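Local coordinates for protein 2-dehydro-3-deoxy-D-arabinonate dehydratase (Sulfolobus solfataricus, PDB 2Q18) that catalyses the metal-dependent dehydration of 2-dehydro-3-deoxy-D-arabinonate to 2,5-dioxopentanoate, a step in archaeal pentose oxidation, at residues A[80-84]-A[224-230]; A[233-237]-A[251-255]; A[111-115]-A[239-243]; A[208-212]-A[257-261]. All coordinates share one frame; numbering follows the deposited sequence.

Contact 1. Residues A[80-84]-A[224-230]; sequences GISYE and VNTNKMR
Tyr83 lies along the backbone of Lys228 and Met229, where a single beta bridge brings Tyr83 and Met229 together. Two backbone bonds fix the register: Arg230 N to Ser82 O (2.7 Å) and Glu84 N to Lys228 O (3.0 Å, N-H...O 169°). With CG anti to its own carbonyl carbon (chi1 -77°), the ring runs on toward Thr226. Following it outward, CB passes Lys228 O at 3.9 Å and CD2 comes to 3.6 Å from Met229 N, while Lys228 CB sits in the ring plane at the edge. Met229 CG stands over one face, 4.2 Å from the Tyr83 ring centroid and 12° off the normal, a CH-pi contact; its sulfur is placed obliquely. At the tip, Tyr83 OH reaches Met229 CE (3.7 Å) and Thr226 CG2 (3.8 Å). Ala257 backs the other face. Cut back to an alanine, this position would probably lose the CH-pi partner of Met229 and leave a gap beside Ala257. Ser82 OG bonds to Thr254 O, and Ile81, in the same loop, binds substrate. Chemically, backbone hydrogen bonds set the register, while ring and thioether packing probably helps to fix how the loop carrying Ile81 lies on the segment that follows strand 217-225.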
loop_
_atom_site.group_PDB
_atom_site.type_symbol
_atom_site.label_atom_id
_atom_site.label_comp_id
_atom_site.label_asym_id
_atom_site.label_seq_id
_atom_site.Cartn_x
_atom_site.Cartn_y
_atom_site.Cartn_z
ATOM N N GLY A 80 36.259 12.868 2.507
ATOM C CA GLY A 80 37.405 13.116 1.645
ATOM C C GLY A 80 38.619 13.456 2.476
ATOM O O GLY A 80 38.509 13.670 3.691
ATOM N N ILE A 81 39.774 13.509 1.812
ATOM C CA ILE A 81 41.061 13.814 2.454
ATOM C C ILE A 81 41.303 12.854 3.623
ATOM O O ILE A 81 41.665 13.266 4.728
ATOM C CB ILE A 81 41.153 15.304 2.901
ATOM C CG1 ILE A 81 40.444 16.216 1.893
ATOM C CG2 ILE A 81 42.618 15.729 3.068
ATOM C CD1 ILE A 81 39.919 17.513 2.484
ATOM N N SER A 82 41.089 11.568 3.362
ATOM C CA SER A 82 41.182 10.536 4.389
ATOM C C SER A 82 42.451 9.695 4.264
ATOM O O SER A 82 42.748 8.873 5.136
ATOM C CB SER A 82 39.950 9.632 4.335
ATOM O OG SER A 82 39.857 8.996 3.074
ATOM N N TYR A 83 43.189 9.904 3.178
ATOM C CA TYR A 83 44.402 9.141 2.901
ATOM C C TYR A 83 45.659 9.969 3.146
ATOM O O TYR A 83 45.628 11.198 3.051
ATOM C CB TYR A 83 44.388 8.632 1.457
ATOM C CG TYR A 83 43.500 7.427 1.221
ATOM C CD1 TYR A 83 42.117 7.568 1.062
ATOM C CD2 TYR A 83 44.047 6.146 1.135
ATOM C CE1 TYR A 83 41.300 6.460 0.836
ATOM C CE2 TYR A 83 43.240 5.031 0.900
ATOM C CZ TYR A 83 41.867 5.197 0.755
ATOM O OH TYR A 83 41.071 4.098 0.528
ATOM N N GLU A 84 46.759 9.275 3.444
ATOM C CA GLU A 84 48.072 9.888 3.691
ATOM C C GLU A 84 48.431 10.994 2.700
ATOM O O GLU A 84 48.202 10.862 1.498
ATOM C CB GLU A 84 49.161 8.813 3.682
ATOM C CG GLU A 84 49.458 8.203 5.046
ATOM C CD GLU A 84 50.554 8.950 5.794
ATOM O OE1 GLU A 84 51.682 9.050 5.258
ATOM O OE2 GLU A 84 50.291 9.427 6.921
ATOM N N VAL A 224 45.906 1.806 -5.094
ATOM C CA VAL A 224 46.306 2.145 -3.734
ATOM C C VAL A 224 45.746 1.078 -2.793
ATOM O O VAL A 224 44.711 0.462 -3.082
ATOM C CB VAL A 224 45.836 3.575 -3.327
ATOM C CG1 VAL A 224 44.316 3.621 -3.084
ATOM C CG2 VAL A 224 46.599 4.074 -2.104
ATOM N N ASN A 225 46.448 0.839 -1.691
ATOM C CA ASN A 225 45.955 -0.059 -0.658
ATOM C C ASN A 225 45.304 0.752 0.456
ATOM O O ASN A 225 45.743 1.864 0.753
ATOM C CB ASN A 225 47.083 -0.937 -0.110
ATOM C CG ASN A 225 46.570 -2.092 0.731
ATOM O OD1 ASN A 225 46.149 -1.905 1.875
ATOM N ND2 ASN A 225 46.609 -3.294 0.170
ATOM N N THR A 226 44.258 0.194 1.063
ATOM C CA THR A 226 43.538 0.878 2.143
ATOM C C THR A 226 44.365 1.020 3.429
ATOM O O THR A 226 43.927 1.684 4.378
ATOM C CB THR A 226 42.182 0.204 2.470
ATOM O OG1 THR A 226 42.385 -1.186 2.743
ATOM C CG2 THR A 226 41.197 0.363 1.314
ATOM N N ASN A 227 45.553 0.409 3.459
ATOM C CA ASN A 227 46.497 0.635 4.562
ATOM C C ASN A 227 47.078 2.050 4.550
ATOM O O ASN A 227 47.757 2.460 5.489
ATOM C CB ASN A 227 47.601 -0.440 4.618
ATOM C CG ASN A 227 48.500 -0.452 3.381
ATOM O OD1 ASN A 227 48.800 0.586 2.793
ATOM N ND2 ASN A 227 48.951 -1.643 3.001
ATOM N N LYS A 228 46.785 2.790 3.481
ATOM C CA LYS A 228 47.182 4.189 3.359
ATOM C C LYS A 228 46.109 5.148 3.880
ATOM O O LYS A 228 46.330 6.363 3.922
ATOM C CB LYS A 228 47.529 4.522 1.902
ATOM C CG LYS A 228 48.621 3.638 1.301
ATOM C CD LYS A 228 50.027 4.081 1.713
ATOM C CE LYS A 228 50.992 2.894 1.817
ATOM N NZ LYS A 228 50.798 1.833 0.772
ATOM N N MET A 229 44.951 4.613 4.271
ATOM C CA MET A 229 43.897 5.443 4.858
ATOM C C MET A 229 44.318 5.877 6.260
ATOM O O MET A 229 44.645 5.046 7.110
ATOM C CB MET A 229 42.547 4.714 4.889
ATOM C CG MET A 229 41.333 5.659 4.905
ATOM S SD MET A 229 39.723 4.873 5.212
ATOM C CE MET A 229 39.720 3.590 3.959
ATOM N N ARG A 230 44.322 7.188 6.476
ATOM C CA ARG A 230 44.784 7.776 7.728
ATOM C C ARG A 230 43.597 8.117 8.631
ATOM O O ARG A 230 43.628 7.861 9.836
ATOM C CB ARG A 230 45.635 9.014 7.434
ATOM C CG ARG A 230 46.206 9.706 8.660
ATOM C CD ARG A 230 47.150 10.821 8.248
ATOM N NE ARG A 230 47.288 11.855 9.274
ATOM C CZ ARG A 230 46.491 12.917 9.389
ATOM N NH1 ARG A 230 45.475 13.096 8.549
ATOM N NH2 ARG A 230 46.706 13.802 10.353
#

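Contact 2. Residues A[233-237]-A[251-255]; sequences IEEQI and ILTTG
Gln236 reaches from helix 233-241 to Thr254, its extended chain meeting the threonine side chain at about a right angle. The first shell is small. Gln236 NE2 gives a weak hydrogen bond to Thr254 O (3.3 Å, N-H...O 162°), and on the other branch of the amide Gln236 OE1 rests against Thr254 CA at 3.3 Å. With OG1 of Thr254 at chi1 63°, its CG2 falls anti to the carbonyl carbon and faces the helix, where Ile233 CG1 touches Thr254 CG2 at 3.8 Å. One turn along, Leu252 CD2 meets Gln236 CB and Ile237 CG1, both at 3.8 Å. The helix and strand axes are 10.0 Å apart at closest and run at 124°, so the side chains must bridge the space.

In the second shell, Arg231 O takes the stronger bond from Gln236 NE2, Leu146 O pairs with Thr254 OG1, and Ser82 OG shares Thr254 O. Glu145, a magnesium ligand, accepts hydrogen bonds at OE2 from Thr253 OG1 and Gly255 N. A leucine in place of Gln236 would probably leave Arg231 O and Thr254 O each short of a donor. Chemically, the buried amide is satisfied on one side alone: NE2 ties the helix to Thr254, just beside Thr253 and Gly255, which probably help to position Glu145, while OE1 has no polar partner in the model and is held by packing.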
loop_
_atom_site.group_PDB
_atom_site.type_symbol
_atom_site.label_atom_id
_atom_site.label_comp_id
_atom_site.label_asym_id
_atom_site.label_seq_id
_atom_site.Cartn_x
_atom_site.Cartn_y
_atom_site.Cartn_z
ATOM N N ILE A 233 37.507 4.776 9.340
ATOM C CA ILE A 233 36.078 4.734 9.020
ATOM C C ILE A 233 35.206 5.012 10.250
ATOM O O ILE A 233 34.243 5.775 10.169
ATOM C CB ILE A 233 35.692 3.384 8.357
ATOM C CG1 ILE A 233 36.484 3.194 7.056
ATOM C CG2 ILE A 233 34.181 3.310 8.108
ATOM C CD1 ILE A 233 36.479 1.776 6.518
ATOM N N GLU A 234 35.559 4.388 11.373
ATOM C CA GLU A 234 34.908 4.606 12.670
ATOM C C GLU A 234 34.747 6.097 12.987
ATOM O O GLU A 234 33.676 6.534 13.405
ATOM C CB GLU A 234 35.708 3.894 13.770
ATOM C CG GLU A 234 35.272 4.172 15.209
ATOM C CD GLU A 234 36.239 3.591 16.250
ATOM O OE1 GLU A 234 37.460 3.505 15.972
ATOM O OE2 GLU A 234 35.775 3.230 17.356
ATOM N N GLU A 235 35.807 6.870 12.762
ATOM C CA GLU A 235 35.787 8.310 13.000
ATOM C C GLU A 235 34.895 9.034 11.992
ATOM O O GLU A 235 34.194 9.989 12.347
ATOM C CB GLU A 235 37.206 8.883 12.959
ATOM C CG GLU A 235 37.299 10.351 13.369
ATOM C CD GLU A 235 38.704 10.924 13.239
ATOM O OE1 GLU A 235 39.689 10.151 13.290
ATOM O OE2 GLU A 235 38.823 12.159 13.084
ATOM N N GLN A 236 34.926 8.582 10.738
ATOM C CA GLN A 236 34.073 9.159 9.700
ATOM C C GLN A 236 32.600 8.967 10.066
ATOM O O GLN A 236 31.804 9.898 9.942
ATOM C CB GLN A 236 34.362 8.539 8.331
ATOM C CG GLN A 236 35.802 8.707 7.841
ATOM C CD GLN A 236 36.008 8.149 6.440
ATOM O OE1 GLN A 236 35.047 7.800 5.750
ATOM N NE2 GLN A 236 37.261 8.069 6.012
ATOM N N ILE A 237 32.259 7.761 10.519
ATOM C CA ILE A 237 30.894 7.441 10.946
ATOM C C ILE A 237 30.479 8.306 12.143
ATOM O O ILE A 237 29.377 8.857 12.155
ATOM C CB ILE A 237 30.720 5.937 11.280
ATOM C CG1 ILE A 237 30.999 5.071 10.043
ATOM C CG2 ILE A 237 29.312 5.662 11.822
ATOM C CD1 ILE A 237 31.069 3.579 10.330
ATOM N N ILE A 251 24.692 4.746 2.824
ATOM C CA ILE A 251 26.054 4.450 2.399
ATOM C C ILE A 251 26.982 5.621 2.691
ATOM O O ILE A 251 26.671 6.771 2.378
ATOM C CB ILE A 251 26.132 4.035 0.903
ATOM C CG1 ILE A 251 25.411 2.699 0.691
ATOM C CG2 ILE A 251 27.594 3.924 0.447
ATOM C CD1 ILE A 251 25.295 2.271 -0.775
ATOM N N LEU A 252 28.114 5.311 3.316
ATOM C CA LEU A 252 29.186 6.277 3.498
ATOM C C LEU A 252 30.402 5.833 2.698
ATOM O O LEU A 252 30.929 4.739 2.907
ATOM C CB LEU A 252 29.555 6.427 4.981
ATOM C CG LEU A 252 30.812 7.243 5.314
ATOM C CD1 LEU A 252 30.651 8.728 4.978
ATOM C CD2 LEU A 252 31.187 7.066 6.777
ATOM N N THR A 253 30.837 6.688 1.783
ATOM C CA THR A 253 32.025 6.411 0.990
ATOM C C THR A 253 33.241 7.116 1.612
ATOM O O THR A 253 33.162 8.277 2.018
ATOM C CB THR A 253 31.806 6.714 -0.522
ATOM O OG1 THR A 253 32.945 6.279 -1.273
ATOM C CG2 THR A 253 31.532 8.196 -0.783
ATOM N N THR A 254 34.354 6.394 1.706
ATOM C CA THR A 254 35.412 6.740 2.663
ATOM C C THR A 254 36.616 7.541 2.134
ATOM O O THR A 254 37.674 7.570 2.775
ATOM C CB THR A 254 35.900 5.484 3.410
ATOM O OG1 THR A 254 36.492 4.572 2.479
ATOM C CG2 THR A 254 34.731 4.793 4.122
ATOM N N GLY A 255 36.448 8.207 0.993
ATOM C CA GLY A 255 37.526 9.003 0.388
ATOM C C GLY A 255 38.356 8.226 -0.623
ATOM O O GLY A 255 38.233 7.004 -0.731
#

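Contact 3. Residues A[111-115]-A[239-243]; sequences VRPEI and YLIRD
Tyr239 projects from the last turn of helix 233-241 into a hollow formed by Arg112 and Pro113, with Arg242 from its own segment closing the other side. The proline is the main bump: Pro113 CD stands over the centre of one face of the Tyr239 ring, 3.5 Å from the centroid and 10° off the normal, a close CH-pi contact. Over the opposite face, nearer the rim, Arg242 NH2 lies 4.0 Å above the plane. The third wall is Arg112. Its chain starts extended, with CG anti to the backbone N (chi1 -177°), then bends at chi3, so that CG passes Tyr239 CE2 at 3.9 Å and NH2 comes to 3.7 Å from Tyr239 CD2. Here the guanidinium offers its face to the ring edge, the two planes standing 89° apart.

Toward the CB end of the tyrosine the fit is aliphatic. Ile115 fills the hollow at the foot of the ring, CG1 against Tyr239 CB at 4.2 Å. Its side chain and that of Leu240 cross at about a right angle, CG2 of Ile115 meeting Leu240 CD1 at 4.1 Å. Both residues also pack on Trp77 of strand 76-80.

No hydrogen bond joins the two segments. Arg112 NH1 and Arg242 NH1 nonetheless lie 4.1 Å apart, an approach probably made tolerable by Asp136 of the second subunit, whose OD2 forms a salt bridge with each. Chemically, packing round Tyr239 probably helps to bring the two guanidinium groups, their planes nearly perpendicular, to the same carboxylate across the subunit interface.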
loop_
_atom_site.group_PDB
_atom_site.type_symbol
_atom_site.label_atom_id
_atom_site.label_comp_id
_atom_site.label_asym_id
_atom_site.label_seq_id
_atom_site.Cartn_x
_atom_site.Cartn_y
_atom_site.Cartn_z
ATOM N N VAL A 111 41.045 17.960 13.739
ATOM C CA VAL A 111 40.325 16.881 14.424
ATOM C C VAL A 111 39.052 16.491 13.659
ATOM O O VAL A 111 38.686 15.318 13.625
ATOM C CB VAL A 111 40.002 17.202 15.927
ATOM C CG1 VAL A 111 41.290 17.446 16.729
ATOM C CG2 VAL A 111 39.057 18.386 16.063
ATOM N N ARG A 112 38.404 17.480 13.045
ATOM C CA ARG A 112 37.146 17.275 12.322
ATOM C C ARG A 112 37.390 16.903 10.855
ATOM O O ARG A 112 37.950 17.702 10.099
ATOM C CB ARG A 112 36.257 18.526 12.404
ATOM C CG ARG A 112 34.888 18.360 11.725
ATOM C CD ARG A 112 34.044 19.631 11.788
ATOM N NE ARG A 112 33.781 20.043 13.168
ATOM C CZ ARG A 112 32.799 19.571 13.933
ATOM N NH1 ARG A 112 32.662 20.020 15.176
ATOM N NH2 ARG A 112 31.952 18.661 13.468
ATOM N N PRO A 113 36.960 15.695 10.451
ATOM C CA PRO A 113 37.084 15.271 9.056
ATOM C C PRO A 113 36.058 15.957 8.156
ATOM O O PRO A 113 35.091 16.545 8.652
ATOM C CB PRO A 113 36.802 13.767 9.125
ATOM C CG PRO A 113 35.875 13.618 10.283
ATOM C CD PRO A 113 36.335 14.652 11.289
ATOM N N GLU A 114 36.275 15.887 6.844
ATOM C CA GLU A 114 35.295 16.373 5.886
ATOM C C GLU A 114 34.186 15.339 5.706
ATOM O O GLU A 114 34.459 14.158 5.483
ATOM C CB GLU A 114 35.953 16.670 4.539
ATOM C CG GLU A 114 34.993 17.250 3.506
ATOM C CD GLU A 114 35.510 17.133 2.089
ATOM O OE1 GLU A 114 36.305 16.214 1.816
ATOM O OE2 GLU A 114 35.114 17.964 1.249
ATOM N N ILE A 115 32.941 15.794 5.823
ATOM C CA ILE A 115 31.755 14.965 5.589
ATOM C C ILE A 115 30.814 15.766 4.696
ATOM O O ILE A 115 30.504 16.919 4.999
ATOM C CB ILE A 115 31.022 14.618 6.925
ATOM C CG1 ILE A 115 31.890 13.744 7.849
ATOM C CG2 ILE A 115 29.646 13.977 6.672
ATOM C CD1 ILE A 115 32.174 12.326 7.352
ATOM N N TYR A 239 31.413 11.342 13.028
ATOM C CA TYR A 239 31.075 12.706 12.620
ATOM C C TYR A 239 29.862 12.778 11.685
ATOM O O TYR A 239 29.156 13.789 11.662
ATOM C CB TYR A 239 32.292 13.417 12.017
ATOM C CG TYR A 239 33.274 13.898 13.068
ATOM C CD1 TYR A 239 34.210 13.026 13.630
ATOM C CD2 TYR A 239 33.252 15.219 13.515
ATOM C CE1 TYR A 239 35.109 13.467 14.606
ATOM C CE2 TYR A 239 34.145 15.669 14.491
ATOM C CZ TYR A 239 35.067 14.788 15.030
ATOM O OH TYR A 239 35.945 15.230 15.994
ATOM N N LEU A 240 29.626 11.708 10.925
ATOM C CA LEU A 240 28.443 11.616 10.066
ATOM C C LEU A 240 27.148 11.638 10.882
ATOM O O LEU A 240 26.231 12.403 10.576
ATOM C CB LEU A 240 28.486 10.351 9.192
ATOM C CG LEU A 240 27.197 9.996 8.430
ATOM C CD1 LEU A 240 26.795 11.113 7.473
ATOM C CD2 LEU A 240 27.325 8.669 7.686
ATOM N N ILE A 241 27.086 10.799 11.915
ATOM C CA ILE A 241 25.845 10.597 12.670
ATOM C C ILE A 241 25.632 11.588 13.817
ATOM O O ILE A 241 24.549 11.622 14.412
ATOM C CB ILE A 241 25.696 9.129 13.174
ATOM C CG1 ILE A 241 26.731 8.804 14.260
ATOM C CG2 ILE A 241 25.777 8.153 11.997
ATOM C CD1 ILE A 241 26.504 7.465 14.961
ATOM N N ARG A 242 26.646 12.402 14.111
ATOM C CA ARG A 242 26.553 13.390 15.191
ATOM C C ARG A 242 25.429 14.391 14.945
ATOM O O ARG A 242 25.484 15.167 13.986
ATOM C CB ARG A 242 27.878 14.132 15.378
ATOM C CG ARG A 242 27.844 15.153 16.513
ATOM C CD ARG A 242 29.176 15.844 16.690
ATOM N NE ARG A 242 30.196 14.949 17.236
ATOM C CZ ARG A 242 31.451 15.315 17.486
ATOM N NH1 ARG A 242 31.848 16.558 17.237
ATOM N NH2 ARG A 242 32.309 14.434 17.981
ATOM N N ASP A 243 24.421 14.361 15.820
ATOM C CA ASP A 243 23.236 15.223 15.723
ATOM C C ASP A 243 22.518 15.092 14.375
ATOM O O ASP A 243 21.758 15.975 13.969
ATOM C CB ASP A 243 23.606 16.686 16.011
ATOM C CG ASP A 243 24.210 16.873 17.398
ATOM O OD1 ASP A 243 23.787 16.166 18.338
ATOM O OD2 ASP A 243 25.107 17.727 17.544
#

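Contact 4. Residues A[208-212]-A[257-261]; sequences ITLKI and AIVPG
Pro260 brings the only side-chain ring of this contact, a puckered one, and it touches strand 207-214 at its CG corner. The pucker, C-gamma exo, tilts that corner toward the strand, where Leu210 CD2 meets Pro260 CG at 3.9 Å and Ile212 CD1 lies at 4.2 Å from the same atom. The flat group proper is the peptide after Ile208: Ile258 CD1 lies above its plane, near the carbonyl oxygen. This is sheet-to-loop packing in the FAH fold. The alternation of the strand turns Ile208, Leu210 and Ile212 to one side, against the loop that follows strand 250-253, while Thr209 points away; from the loop Ile258 and Pro260 answer, with Val259 turned outward.

Ile258 does most of the joining, because its two branches part. CG2, anti to the backbone N, goes to Leu210 CD2 (3.9 Å); CG1, beside that N (chi1 -55°), carries CD1 to Ile208. Pro144, between the metal ligands Glu143 and Glu145, packs on Ile208, Leu210 and Ile258, and the amide of Ile258 bonds to OG1 of the substrate-binding Thr256. The shortest approach is that of Ile258 CD1 to Ile208 O, 3.4 Å.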
loop_
_atom_site.group_PDB
_atom_site.type_symbol
_atom_site.label_atom_id
_atom_site.label_comp_id
_atom_site.label_asym_id
_atom_site.label_seq_id
_atom_site.Cartn_x
_atom_site.Cartn_y
_atom_site.Cartn_z
ATOM N N ILE A 208 42.770 -1.263 -4.077
ATOM C CA ILE A 208 41.813 -0.563 -4.927
ATOM C C ILE A 208 42.517 -0.213 -6.232
ATOM O O ILE A 208 43.581 0.407 -6.214
ATOM C CB ILE A 208 41.268 0.728 -4.258
ATOM C CG1 ILE A 208 40.645 0.412 -2.889
ATOM C CG2 ILE A 208 40.270 1.446 -5.185
ATOM C CD1 ILE A 208 40.165 1.634 -2.116
ATOM N N THR A 209 41.934 -0.627 -7.354
ATOM C CA THR A 209 42.505 -0.337 -8.668
ATOM C C THR A 209 41.480 0.378 -9.535
ATOM O O THR A 209 40.352 -0.095 -9.682
ATOM C CB THR A 209 42.976 -1.626 -9.385
ATOM O OG1 THR A 209 43.820 -2.383 -8.508
ATOM C CG2 THR A 209 43.737 -1.298 -10.676
ATOM N N LEU A 210 41.879 1.522 -10.087
ATOM C CA LEU A 210 41.070 2.254 -11.054
ATOM C C LEU A 210 41.639 2.117 -12.469
ATOM O O LEU A 210 42.850 2.249 -12.677
ATOM C CB LEU A 210 40.981 3.740 -10.681
ATOM C CG LEU A 210 40.419 4.724 -11.721
ATOM C CD1 LEU A 210 38.927 4.511 -11.969
ATOM C CD2 LEU A 210 40.689 6.168 -11.324
ATOM N N LYS A 211 40.748 1.860 -13.426
ATOM C CA LYS A 211 41.078 1.896 -14.846
ATOM C C LYS A 211 40.043 2.722 -15.589
ATOM O O LYS A 211 38.834 2.542 -15.398
ATOM C CB LYS A 211 41.125 0.485 -15.438
ATOM C CG LYS A 211 42.348 -0.316 -15.043
ATOM C CD LYS A 211 42.191 -1.803 -15.352
ATOM C CE LYS A 211 42.235 -2.091 -16.845
ATOM N NZ LYS A 211 42.241 -3.561 -17.118
ATOM N N ILE A 212 40.521 3.648 -16.414
ATOM C CA ILE A 212 39.667 4.355 -17.354
ATOM C C ILE A 212 40.016 3.845 -18.750
ATOM O O ILE A 212 41.151 3.995 -19.214
ATOM C CB ILE A 212 39.841 5.885 -17.269
ATOM C CG1 ILE A 212 39.586 6.372 -15.829
ATOM C CG2 ILE A 212 38.915 6.581 -18.275
ATOM C CD1 ILE A 212 40.036 7.808 -15.542
ATOM N N ALA A 257 42.402 7.821 -2.748
ATOM C CA ALA A 257 43.822 8.140 -2.910
ATOM C C ALA A 257 44.285 8.006 -4.364
ATOM O O ALA A 257 45.460 8.233 -4.662
ATOM C CB ALA A 257 44.669 7.268 -2.005
ATOM N N ILE A 258 43.372 7.627 -5.260
ATOM C CA ILE A 258 43.691 7.533 -6.688
ATOM C C ILE A 258 43.110 8.733 -7.428
ATOM O O ILE A 258 41.887 8.866 -7.580
ATOM C CB ILE A 258 43.220 6.196 -7.322
ATOM C CG1 ILE A 258 43.797 5.006 -6.555
ATOM C CG2 ILE A 258 43.630 6.125 -8.803
ATOM C CD1 ILE A 258 43.055 3.696 -6.768
ATOM N N VAL A 259 44.003 9.614 -7.869
ATOM C CA VAL A 259 43.615 10.869 -8.493
ATOM C C VAL A 259 44.330 11.027 -9.841
ATOM O O VAL A 259 45.508 11.398 -9.879
ATOM C CB VAL A 259 43.933 12.091 -7.575
ATOM C CG1 VAL A 259 43.432 13.383 -8.199
ATOM C CG2 VAL A 259 43.331 11.908 -6.179
ATOM N N PRO A 260 43.626 10.727 -10.952
ATOM C CA PRO A 260 44.174 10.981 -12.289
ATOM C C PRO A 260 44.533 12.453 -12.497
ATOM O O PRO A 260 44.060 13.325 -11.753
ATOM C CB PRO A 260 43.023 10.576 -13.217
ATOM C CG PRO A 260 42.225 9.596 -12.426
ATOM C CD PRO A 260 42.291 10.106 -11.019
ATOM N N GLY A 261 45.368 12.717 -13.501
ATOM C CA GLY A 261 45.843 14.065 -13.781
ATOM C C GLY A 261 44.799 14.951 -14.425
ATOM O O GLY A 261 43.689 14.504 -14.729
#

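The contacts form a connected series: centres of contacts 3 and 2 are about 9 Å apart, of 2 and 1 about 12 Å, of 1 and 4 about 13 Å. Contacts 1 and 3 (about 17 Å) also touch, through Gly80 and Ile81 on Glu114; 3 and 4 (about 26 Å) do not. Contacts 2 and 3 share helix 233-241; contacts 1 and 4 reach neighbouring strands 217-225 and 207-214 of one sheet. In sequence, contacts 1, 3 and 4 interleave, 2 crosses 3, contact 1 closes before 2 opens, and 2 falls between the segments of 4. Ile81 in contact 1 and Thr256, between 251-255 and 257-261, are consistent with an active site between helix and sheet; contact 3 faces the second subunit.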